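Local structure of effector protein B, substrate of the Dot/Icm secretion system (Legionella drancourtii, 4JVS) at residues K65-N68 and D69-T73; L267-D270 and S271-Q274; D290-C293 and E294-K298; Q85-R88 and E89-H92. The protein probably acts as a GTPase-activating protein delivered by the Dot/Icm secretion system, this chain being its GAP domain. All coordinates share one frame; numbering follows the deposited sequence.

Contact 1 of 4, residues K65-N68 and D69-T73; sequences KCFN and DYLNT
Lys65 to Thr73 form two and a half turns of unbroken alpha helix, where Leu71 N donates to Phe67 O at 2.9 Å along a nearly straight path (N-H...O 176°), Asp69 N donates to Lys65 O at 2.8 Å, and the bond from Tyr70 N to Cys66 O, at 3.4 Å, is weak. On the buried side the i to i+4 pair Phe67 and Leu71 meets through single carbons: CZ at the far end of the Phe67 ring lies 4.1 Å from Leu71 CG, the branch point of the leucine, and the approach is slanted to the ring. The ring reaches it because Phe67 CG lies opposite its own backbone N (chi1 163°), which carries it along the helix and not back over the previous turn. The polar flank is built differently. Asn72 folds its amide back over the preceding turn (chi1 -74°), bringing ND2 to 2.8 Å from Asn68 O, but at an angle too poor for a hydrogen bond; that carbonyl is bonded by Asn72 N, while OD1 of Asn72 accepts from Arg123. At the next residue, Asp69 O receives two donors, Thr73 N at 2.9 Å and Thr73 OG1 at 3.1 Å, the hydroxyl coming from above the carbonyl plane. Within the N-terminal subdomain of the GAP domain, helix 60-80 turns Cys66 and Tyr70 toward helix 34-45, and Phe67 meets Phe34 edge-to-face while also touching Ile171 of helix 156-177. Asn68 and Leu71 face the loop at Ser126 to Val128, where Asn68 ND2 bonds Val128 O.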
loop_
_atom_site.group_PDB
_atom_site.type_symbol
_atom_site.label_atom_id
_atom_site.label_comp_id
_atom_site.label_asym_id
_atom_site.label_seq_id
_atom_site.Cartn_x
_atom_site.Cartn_y
_atom_site.Cartn_z
ATOM N N LYS A 65 -10.508 -8.172 9.660
ATOM C CA LYS A 65 -10.147 -9.517 10.132
ATOM C C LYS A 65 -10.793 -10.577 9.248
ATOM O O LYS A 65 -10.160 -11.552 8.856
ATOM C CB LYS A 65 -10.549 -9.745 11.594
ATOM C CG LYS A 65 -9.900 -8.760 12.578
ATOM C CD LYS A 65 -10.748 -8.545 13.849
ATOM C CE LYS A 65 -10.183 -7.428 14.747
ATOM N NZ LYS A 65 -8.845 -7.751 15.360
ATOM N N CYS A 66 -12.053 -10.350 8.917
ATOM C CA CYS A 66 -12.845 -11.278 8.125
ATOM C C CYS A 66 -12.246 -11.482 6.729
ATOM O O CYS A 66 -12.128 -12.612 6.242
ATOM C CB CYS A 66 -14.279 -10.751 8.034
ATOM S SG CYS A 66 -15.474 -11.848 7.263
ATOM N N PHE A 67 -11.862 -10.387 6.086
ATOM C CA PHE A 67 -11.208 -10.488 4.789
ATOM C C PHE A 67 -9.816 -11.116 4.916
ATOM O O PHE A 67 -9.408 -11.940 4.090
ATOM C CB PHE A 67 -11.103 -9.119 4.120
ATOM C CG PHE A 67 -10.105 -9.081 3.013
ATOM C CD1 PHE A 67 -10.400 -9.649 1.790
ATOM C CD2 PHE A 67 -8.863 -8.493 3.199
ATOM C CE1 PHE A 67 -9.486 -9.626 0.772
ATOM C CE2 PHE A 67 -7.950 -8.462 2.189
ATOM C CZ PHE A 67 -8.258 -9.032 0.968
ATOM N N ASN A 68 -9.088 -10.715 5.953
ATOM C CA ASN A 68 -7.756 -11.244 6.187
ATOM C C ASN A 68 -7.763 -12.748 6.430
ATOM O O ASN A 68 -6.868 -13.445 5.985
ATOM C CB ASN A 68 -7.084 -10.502 7.341
ATOM C CG ASN A 68 -6.806 -9.047 7.015
ATOM O OD1 ASN A 68 -6.566 -8.689 5.861
ATOM N ND2 ASN A 68 -6.836 -8.199 8.032
ATOM N N ASP A 69 -8.771 -13.252 7.129
ATOM C CA ASP A 69 -8.889 -14.695 7.342
ATOM C C ASP A 69 -9.022 -15.396 5.998
ATOM O O ASP A 69 -8.391 -16.425 5.751
ATOM C CB ASP A 69 -10.116 -15.039 8.199
ATOM C CG ASP A 69 -9.981 -14.585 9.631
ATOM O OD1 ASP A 69 -8.863 -14.171 10.024
ATOM O OD2 ASP A 69 -10.997 -14.655 10.366
ATOM N N TYR A 70 -9.841 -14.839 5.121
ATOM C CA TYR A 70 -10.080 -15.411 3.808
ATOM C C TYR A 70 -8.844 -15.398 2.949
ATOM O O TYR A 70 -8.518 -16.376 2.344
ATOM C CB TYR A 70 -11.232 -14.715 3.091
ATOM C CG TYR A 70 -11.464 -15.190 1.695
ATOM C CD1 TYR A 70 -11.840 -16.456 1.457
ATOM C CD2 TYR A 70 -11.312 -14.363 0.627
ATOM C CE1 TYR A 70 -12.036 -16.888 0.228
ATOM C CE2 TYR A 70 -11.508 -14.799 -0.609
ATOM C CZ TYR A 70 -11.866 -16.063 -0.801
ATOM O OH TYR A 70 -12.077 -16.555 -2.036
ATOM N N LEU A 71 -8.170 -14.263 2.902
ATOM C CA LEU A 71 -6.880 -14.134 2.243
ATOM C C LEU A 71 -5.915 -15.190 2.744
ATOM O O LEU A 71 -5.214 -15.823 1.958
ATOM C CB LEU A 71 -6.281 -12.761 2.533
ATOM C CG LEU A 71 -5.538 -12.055 1.397
ATOM C CD1 LEU A 71 -4.411 -11.206 1.960
ATOM C CD2 LEU A 71 -5.004 -13.038 0.365
ATOM N N ASN A 72 -5.872 -15.362 4.059
ATOM C CA ASN A 72 -5.032 -16.386 4.668
ATOM C C ASN A 72 -5.364 -17.805 4.174
ATOM O O ASN A 72 -4.459 -18.574 3.825
ATOM C CB ASN A 72 -5.069 -16.266 6.195
ATOM C CG ASN A 72 -4.264 -15.067 6.705
ATOM O OD1 ASN A 72 -3.166 -14.796 6.217
ATOM N ND2 ASN A 72 -4.810 -14.346 7.682
ATOM N N THR A 73 -6.652 -18.132 4.118
ATOM C CA THR A 73 -7.115 -19.402 3.563
ATOM C C THR A 73 -6.677 -19.588 2.105
ATOM O O THR A 73 -6.242 -20.670 1.702
ATOM C CB THR A 73 -8.650 -19.494 3.607
ATOM O OG1 THR A 73 -9.096 -19.319 4.948
ATOM C CG2 THR A 73 -9.117 -20.845 3.118
#

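Contact 2 of 4, residues L267-D270 and S271-Q274; sequences LKSD and SLWQ
Leu267 and Trp273 make the hydrophobic half of this contact, meeting at their ends across the turn that joins helix 261-267 to helix 271-280. Leu267 CD1 approaches the six-membered part of the indole at CE3 (4.0 Å), slanted to the ring; a chi1 of 165° swings the Trp273 indole to the side of its CA remote from the backbone N, back toward the end of the preceding helix. The second packed spot is Ser269 on Leu272. The serine CB comes to 3.5 Å from Leu272 CB, and its OG lies against the leucine branch point, so a polar side chain here meets aliphatic carbon. A weak hydrogen bond from Leu272 N to Ser269 O (3.4 Å) joins the same two residues.

The other side, made by Asp270, Ser271 and Gln274, is exposed and more loosely held: the hydrogen bond from Gln274 N to Asp270 O (3.5 Å) is weak. Asp270 is the first residue to leave helical geometry, with phi at 68°, and this positive phi probably helps the chain change direction before helix 271-280. Asp270 CB points away from the new helix, and OD1 forms a salt bridge with Arg303.

This junction between two helices belongs to the C-terminal subdomain. Arg303 of helix 292-306 also bonds Leu267 O, tying the turn down twice, while Ile299 of the same helix touches both Leu267 and Trp273; on helix 243-253, Cys250 meets Leu267 and Leu246 meets Leu272.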
loop_
_atom_site.group_PDB
_atom_site.type_symbol
_atom_site.label_atom_id
_atom_site.label_comp_id
_atom_site.label_asym_id
_atom_site.label_seq_id
_atom_site.Cartn_x
_atom_site.Cartn_y
_atom_site.Cartn_z
ATOM N N LEU A 267 20.008 -16.267 15.914
ATOM C CA LEU A 267 20.230 -15.810 17.277
ATOM C C LEU A 267 21.335 -16.611 17.984
ATOM O O LEU A 267 21.947 -16.149 18.933
ATOM C CB LEU A 267 18.920 -15.903 18.059
ATOM C CG LEU A 267 17.929 -14.735 18.129
ATOM C CD1 LEU A 267 18.121 -13.727 17.024
ATOM C CD2 LEU A 267 16.522 -15.287 18.103
ATOM N N LYS A 268 21.586 -17.817 17.497
ATOM C CA LYS A 268 22.558 -18.730 18.086
ATOM C C LYS A 268 23.977 -18.349 17.704
ATOM O O LYS A 268 24.930 -18.893 18.252
ATOM C CB LYS A 268 22.291 -20.128 17.528
ATOM C CG LYS A 268 22.808 -21.299 18.314
ATOM C CD LYS A 268 22.899 -22.522 17.405
ATOM C CE LYS A 268 21.644 -22.709 16.574
ATOM N NZ LYS A 268 21.815 -23.807 15.579
ATOM N N SER A 269 24.091 -17.445 16.754
ATOM C CA SER A 269 25.291 -17.248 15.986
ATOM C C SER A 269 26.282 -16.192 16.325
ATOM O O SER A 269 27.224 -16.058 15.622
ATOM C CB SER A 269 24.959 -17.078 14.542
ATOM O OG SER A 269 26.126 -16.906 13.801
ATOM N N ASP A 270 26.103 -15.418 17.360
ATOM C CA ASP A 270 27.221 -14.661 17.891
ATOM C C ASP A 270 27.701 -13.586 16.963
ATOM O O ASP A 270 27.706 -12.428 17.322
ATOM C CB ASP A 270 28.385 -15.586 18.200
ATOM C CG ASP A 270 28.749 -15.606 19.656
ATOM O OD1 ASP A 270 27.893 -15.333 20.492
ATOM O OD2 ASP A 270 29.889 -15.919 19.980
ATOM N N SER A 271 28.187 -13.988 15.804
ATOM C CA SER A 271 28.473 -13.111 14.686
ATOM C C SER A 271 27.284 -12.552 13.961
ATOM O O SER A 271 27.229 -11.388 13.676
ATOM C CB SER A 271 29.368 -13.819 13.701
ATOM O OG SER A 271 28.645 -14.189 12.568
ATOM N N LEU A 272 26.325 -13.406 13.677
ATOM C CA LEU A 272 25.033 -13.019 13.107
ATOM C C LEU A 272 24.236 -12.140 14.067
ATOM O O LEU A 272 23.631 -11.161 13.655
ATOM C CB LEU A 272 24.199 -14.238 12.718
ATOM C CG LEU A 272 24.643 -15.028 11.492
ATOM C CD1 LEU A 272 23.702 -16.205 11.274
ATOM C CD2 LEU A 272 24.699 -14.135 10.261
ATOM N N TRP A 273 24.253 -12.493 15.346
ATOM C CA TRP A 273 23.557 -11.721 16.366
ATOM C C TRP A 273 24.081 -10.294 16.492
ATOM O O TRP A 273 23.317 -9.362 16.745
ATOM C CB TRP A 273 23.664 -12.409 17.721
ATOM C CG TRP A 273 23.290 -11.501 18.832
ATOM C CD1 TRP A 273 24.119 -10.972 19.772
ATOM C CD2 TRP A 273 21.982 -10.984 19.102
ATOM N NE1 TRP A 273 23.404 -10.167 20.630
ATOM C CE2 TRP A 273 22.097 -10.154 20.239
ATOM C CE3 TRP A 273 20.731 -11.148 18.505
ATOM C CZ2 TRP A 273 20.999 -9.492 20.782
ATOM C CZ3 TRP A 273 19.647 -10.493 19.047
ATOM C CH2 TRP A 273 19.788 -9.673 20.175
ATOM N N GLN A 274 25.358 -10.113 16.249
ATOM C CA GLN A 274 25.958 -8.811 16.297
ATOM C C GLN A 274 25.374 -7.909 15.271
ATOM O O GLN A 274 25.096 -6.774 15.525
ATOM C CB GLN A 274 27.405 -8.966 15.942
ATOM C CG GLN A 274 28.359 -8.455 16.984
ATOM C CD GLN A 274 29.761 -8.826 16.647
ATOM O OE1 GLN A 274 30.045 -9.219 15.534
ATOM N NE2 GLN A 274 30.645 -8.711 17.606
#

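Contact 3 of 4, residues D290-C293 and E294-K298; sequences DDIC and EKRNK
Asp290 and Lys295 cross at about a right angle, and their ends meet in a salt bridge, with OD2 of Asp290 3.5 Å from NZ of Lys295. The lysine is stretched out beyond CG, running back past the start of the helix, so that its CE passes 3.3 Å from Asp290 O before the ammonium reaches the carboxylate. Each partner has further ties: Asp290 OD2 pairs with Arg288, and Lys295 NZ donates to Asn255 OD1 and Phe251 O, so this buried lysine joins the helix start to the C-terminal end of helix 243-253 and the loop that follows it.

The second pair, two acids, is set quite differently. Glu294 bends at chi2 (85°) and brings its carboxylate over that of Asp291, the two planes being only 5° apart and stacked, with Glu294 OE2 3.8 Å from Asp291 OD2. Two like charges this close would probably repel if both were ionised, though the nearby helix N-terminus, whose first-turn N-H groups lend it partial positive charge, may ease the cost. Here helix 292-306 of the C-terminal subdomain begins: Asp291 occupies the N-cap position, yet its side chain makes no capping bond, and the first turn is closed by its carbonyl, which accepts from Lys295 N at 3.1 Å (165°).

On another flank Arg296 bends at chi3 and curls back toward Ile292. One face of its guanidinium lies over Ile292 O, offset toward the rim, while NH2 comes to 3.8 Å from Ile292 CG2. Farther along, Asn297 ND2 lies 3.5 Å from Cys293 O and also near its SG, as a plain contact.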
loop_
_atom_site.group_PDB
_atom_site.type_symbol
_atom_site.label_atom_id
_atom_site.label_comp_id
_atom_site.label_asym_id
_atom_site.label_seq_id
_atom_site.Cartn_x
_atom_site.Cartn_y
_atom_site.Cartn_z
ATOM N N ASP A 290 4.084 -3.757 13.463
ATOM C CA ASP A 290 3.808 -5.087 13.911
ATOM C C ASP A 290 4.396 -5.266 15.270
ATOM O O ASP A 290 5.244 -6.087 15.480
ATOM C CB ASP A 290 4.421 -6.087 12.948
ATOM C CG ASP A 290 5.700 -5.615 12.350
ATOM O OD1 ASP A 290 5.887 -4.434 12.210
ATOM O OD2 ASP A 290 6.534 -6.433 12.008
ATOM N N ASP A 291 3.938 -4.480 16.214
ATOM C CA ASP A 291 4.378 -4.632 17.582
ATOM C C ASP A 291 5.848 -4.667 17.690
ATOM O O ASP A 291 6.380 -5.465 18.384
ATOM C CB ASP A 291 3.818 -5.863 18.186
ATOM C CG ASP A 291 2.379 -5.791 18.298
ATOM O OD1 ASP A 291 1.802 -4.965 17.601
ATOM O OD2 ASP A 291 1.813 -6.543 19.080
ATOM N N ILE A 292 6.492 -3.717 17.069
ATOM C CA ILE A 292 7.918 -3.717 16.980
ATOM C C ILE A 292 8.615 -3.666 18.325
ATOM O O ILE A 292 9.623 -4.277 18.470
ATOM C CB ILE A 292 8.397 -2.636 16.005
ATOM C CG1 ILE A 292 9.518 -3.165 15.154
ATOM C CG2 ILE A 292 8.833 -1.395 16.723
ATOM C CD1 ILE A 292 9.179 -4.458 14.493
ATOM N N CYS A 293 8.120 -2.938 19.307
ATOM C CA CYS A 293 8.799 -2.971 20.587
ATOM C C CYS A 293 8.731 -4.356 21.164
ATOM O O CYS A 293 9.705 -4.883 21.589
ATOM C CB CYS A 293 8.276 -1.896 21.571
ATOM S SG CYS A 293 8.592 -2.080 23.346
ATOM N N GLU A 294 7.581 -4.971 21.133
ATOM C CA GLU A 294 7.453 -6.253 21.754
ATOM C C GLU A 294 8.293 -7.328 21.097
ATOM O O GLU A 294 8.844 -8.153 21.765
ATOM C CB GLU A 294 5.987 -6.643 21.817
ATOM C CG GLU A 294 5.093 -5.654 22.538
ATOM C CD GLU A 294 4.570 -4.491 21.665
ATOM O OE1 GLU A 294 5.366 -3.866 20.945
ATOM O OE2 GLU A 294 3.357 -4.210 21.700
ATOM N N LYS A 295 8.386 -7.298 19.779
ATOM C CA LYS A 295 9.207 -8.227 19.002
ATOM C C LYS A 295 10.681 -8.055 19.310
ATOM O O LYS A 295 11.409 -9.034 19.455
ATOM C CB LYS A 295 8.974 -8.059 17.500
ATOM C CG LYS A 295 7.622 -8.534 17.048
ATOM C CD LYS A 295 7.593 -8.816 15.556
ATOM C CE LYS A 295 6.188 -9.198 15.111
ATOM N NZ LYS A 295 6.107 -9.499 13.663
ATOM N N ARG A 296 11.131 -6.838 19.410
ATOM C CA ARG A 296 12.493 -6.618 19.790
ATOM C C ARG A 296 12.783 -7.245 21.134
ATOM O O ARG A 296 13.837 -7.794 21.349
ATOM C CB ARG A 296 12.753 -5.130 19.822
ATOM C CG ARG A 296 14.172 -4.735 19.819
ATOM C CD ARG A 296 14.301 -3.268 19.862
ATOM N NE ARG A 296 13.870 -2.687 18.605
ATOM C CZ ARG A 296 12.883 -1.810 18.438
ATOM N NH1 ARG A 296 12.166 -1.358 19.459
ATOM N NH2 ARG A 296 12.628 -1.375 17.213
ATOM N N ASN A 297 11.822 -7.164 22.036
ATOM C CA ASN A 297 11.949 -7.800 23.346
ATOM C C ASN A 297 12.057 -9.322 23.290
ATOM O O ASN A 297 12.926 -9.903 23.937
ATOM C CB ASN A 297 10.809 -7.378 24.275
ATOM C CG ASN A 297 10.934 -5.935 24.718
ATOM O OD1 ASN A 297 12.030 -5.375 24.705
ATOM N ND2 ASN A 297 9.815 -5.322 25.110
ATOM N N LYS A 298 11.168 -9.952 22.519
ATOM C CA LYS A 298 11.196 -11.395 22.264
ATOM C C LYS A 298 12.554 -11.841 21.732
ATOM O O LYS A 298 13.135 -12.801 22.209
ATOM C CB LYS A 298 10.113 -11.762 21.248
ATOM C CG LYS A 298 8.972 -12.618 21.781
ATOM C CD LYS A 298 9.261 -14.111 21.666
ATOM C CE LYS A 298 8.028 -14.962 22.022
ATOM N NZ LYS A 298 6.959 -14.960 20.969
#

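Contact 4 of 4, residues Q85-R88 and E89-H92; sequences QHKR and EENH
Lys87 O accepts a weak hydrogen bond from Glu90 N at 3.4 Å, long but nearly straight (N-H...O 169°), and it closes a type I beta turn from Lys87 to Glu90. Before the turn, the imidazole of His86 reaches along the inside of the bend. With chi1 at 180° the side chain is fully extended from the backbone N, and the ring presents its NE2 edge to two carbonyls, that of Glu90 at the end of the turn and that of His92 beyond it: Glu90 O is 3.1 Å from His86 NE2, and His92 O, which lies in the ring plane, is 3.4 Å from the same nitrogen.

Across the mouth of the turn Lys87 and Glu90 run side by side in the same direction. They touch through their aliphatic parts, Lys87 CB meeting Glu90 CG at 3.7 Å, and both chains bend at chi2. Glu89 also curls back, bringing OE2 to 3.5 Å from Lys87 CB. The charged ends remain apart, with Lys87 NZ 6.6 Å from Glu90 OE2 and equally far from Glu89 OE2.

The turn lies in the long loop between helix 60-80 and strand 106-107. His86 N donates to Asn82 OD1, Asn91 O bonds His115, and the His86 ring stacks on Tyr231 of the C-terminal subdomain. The chemistry is consistent with a lightly held turn, closed by one weak backbone bond and flanked by the His86 ring, with the charged ends too far apart for a salt bridge.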
loop_
_atom_site.group_PDB
_atom_site.type_symbol
_atom_site.label_atom_id
_atom_site.label_comp_id
_atom_site.label_asym_id
_atom_site.label_seq_id
_atom_site.Cartn_x
_atom_site.Cartn_y
_atom_site.Cartn_z
ATOM N N GLN A 85 4.447 -23.180 -8.603
ATOM C CA GLN A 85 5.327 -24.046 -9.388
ATOM C C GLN A 85 6.777 -23.934 -8.913
ATOM O O GLN A 85 7.708 -23.970 -9.718
ATOM C CB GLN A 85 5.223 -23.727 -10.885
ATOM C CG GLN A 85 3.854 -23.987 -11.523
ATOM C CD GLN A 85 3.880 -23.788 -13.034
ATOM O OE1 GLN A 85 4.488 -22.838 -13.537
ATOM N NE2 GLN A 85 3.237 -24.693 -13.766
ATOM N N HIS A 86 6.960 -23.803 -7.602
ATOM C CA HIS A 86 8.290 -23.641 -7.046
ATOM C C HIS A 86 9.009 -24.978 -7.057
ATOM O O HIS A 86 8.491 -25.967 -6.535
ATOM C CB HIS A 86 8.227 -23.073 -5.625
ATOM C CG HIS A 86 9.572 -22.875 -4.988
ATOM N ND1 HIS A 86 10.089 -23.747 -4.053
ATOM C CD2 HIS A 86 10.504 -21.906 -5.151
ATOM C CE1 HIS A 86 11.279 -23.325 -3.669
ATOM N NE2 HIS A 86 11.559 -22.214 -4.326
ATOM N N LYS A 87 10.190 -25.000 -7.673
ATOM C CA LYS A 87 11.052 -26.180 -7.689
ATOM C C LYS A 87 11.682 -26.326 -6.310
ATOM O O LYS A 87 12.030 -25.335 -5.680
ATOM C CB LYS A 87 12.159 -26.022 -8.732
ATOM C CG LYS A 87 11.817 -25.112 -9.911
ATOM C CD LYS A 87 11.260 -25.906 -11.078
ATOM C CE LYS A 87 11.837 -25.426 -12.407
ATOM N NZ LYS A 87 11.471 -26.352 -13.525
ATOM N N ARG A 88 11.837 -27.559 -5.845
ATOM C CA ARG A 88 12.294 -27.805 -4.482
ATOM C C ARG A 88 13.715 -27.276 -4.217
ATOM O O ARG A 88 14.090 -26.981 -3.072
ATOM C CB ARG A 88 12.204 -29.302 -4.186
ATOM C CG ARG A 88 12.506 -29.684 -2.757
ATOM C CD ARG A 88 12.536 -31.184 -2.604
ATOM N NE ARG A 88 11.692 -31.614 -1.498
ATOM C CZ ARG A 88 10.461 -32.095 -1.634
ATOM N NH1 ARG A 88 9.909 -32.227 -2.834
ATOM N NH2 ARG A 88 9.781 -32.453 -0.559
ATOM N N GLU A 89 14.487 -27.120 -5.287
ATOM C CA GLU A 89 15.919 -26.877 -5.173
ATOM C C GLU A 89 16.317 -25.405 -5.297
ATOM O O GLU A 89 17.504 -25.070 -5.259
ATOM C CB GLU A 89 16.664 -27.721 -6.207
ATOM C CG GLU A 89 16.113 -29.138 -6.345
ATOM C CD GLU A 89 14.957 -29.238 -7.338
ATOM O OE1 GLU A 89 14.264 -30.280 -7.332
ATOM O OE2 GLU A 89 14.746 -28.282 -8.125
ATOM N N GLU A 90 15.326 -24.533 -5.456
ATOM C CA GLU A 90 15.563 -23.094 -5.436
ATOM C C GLU A 90 15.296 -22.589 -4.024
ATOM O O GLU A 90 14.362 -23.046 -3.368
ATOM C CB GLU A 90 14.635 -22.355 -6.416
ATOM C CG GLU A 90 14.218 -23.152 -7.647
ATOM C CD GLU A 90 14.724 -22.555 -8.957
ATOM O OE1 GLU A 90 14.198 -21.498 -9.376
ATOM O OE2 GLU A 90 15.641 -23.150 -9.573
ATOM N N ASN A 91 16.106 -21.650 -3.552
ATOM C CA ASN A 91 15.833 -21.010 -2.271
ATOM C C ASN A 91 15.212 -19.630 -2.471
ATOM O O ASN A 91 15.265 -18.788 -1.583
ATOM C CB ASN A 91 17.106 -20.924 -1.410
ATOM C CG ASN A 91 18.194 -20.042 -2.038
ATOM O OD1 ASN A 91 18.075 -19.589 -3.180
ATOM N ND2 ASN A 91 19.269 -19.813 -1.291
ATOM N N HIS A 92 14.636 -19.397 -3.646
ATOM C CA HIS A 92 14.106 -18.073 -3.976
ATOM C C HIS A 92 12.732 -18.128 -4.642
ATOM O O HIS A 92 12.422 -19.065 -5.385
ATOM C CB HIS A 92 15.110 -17.235 -4.809
ATOM C CG HIS A 92 15.365 -17.764 -6.192
ATOM N ND1 HIS A 92 14.688 -17.304 -7.304
ATOM C CD2 HIS A 92 16.232 -18.705 -6.643
ATOM C CE1 HIS A 92 15.121 -17.944 -8.378
ATOM N NE2 HIS A 92 16.058 -18.799 -8.005
#

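The four contacts divide between the two subdomains: contacts 1 and 4 lie in the N-terminal subdomain, their centres about 26 Å apart, and contacts 2 and 3 in the C-terminal subdomain. Contacts 2 and 3 are the nearest pair, with centres about 18 Å and nearest atoms about 6 Å apart. They are linked through helix 292-306, which starts in contact 3 and later supplies Ile299 and Arg303 to contact 2. Contact 3 is about 11 Å from contact 1 between nearest atoms, and its Asp290 side chain lies about 12 Å from the bound GDP. Contact 4 remains about 14 Å from contact 2 and 20 Å from contact 3, nearest atoms.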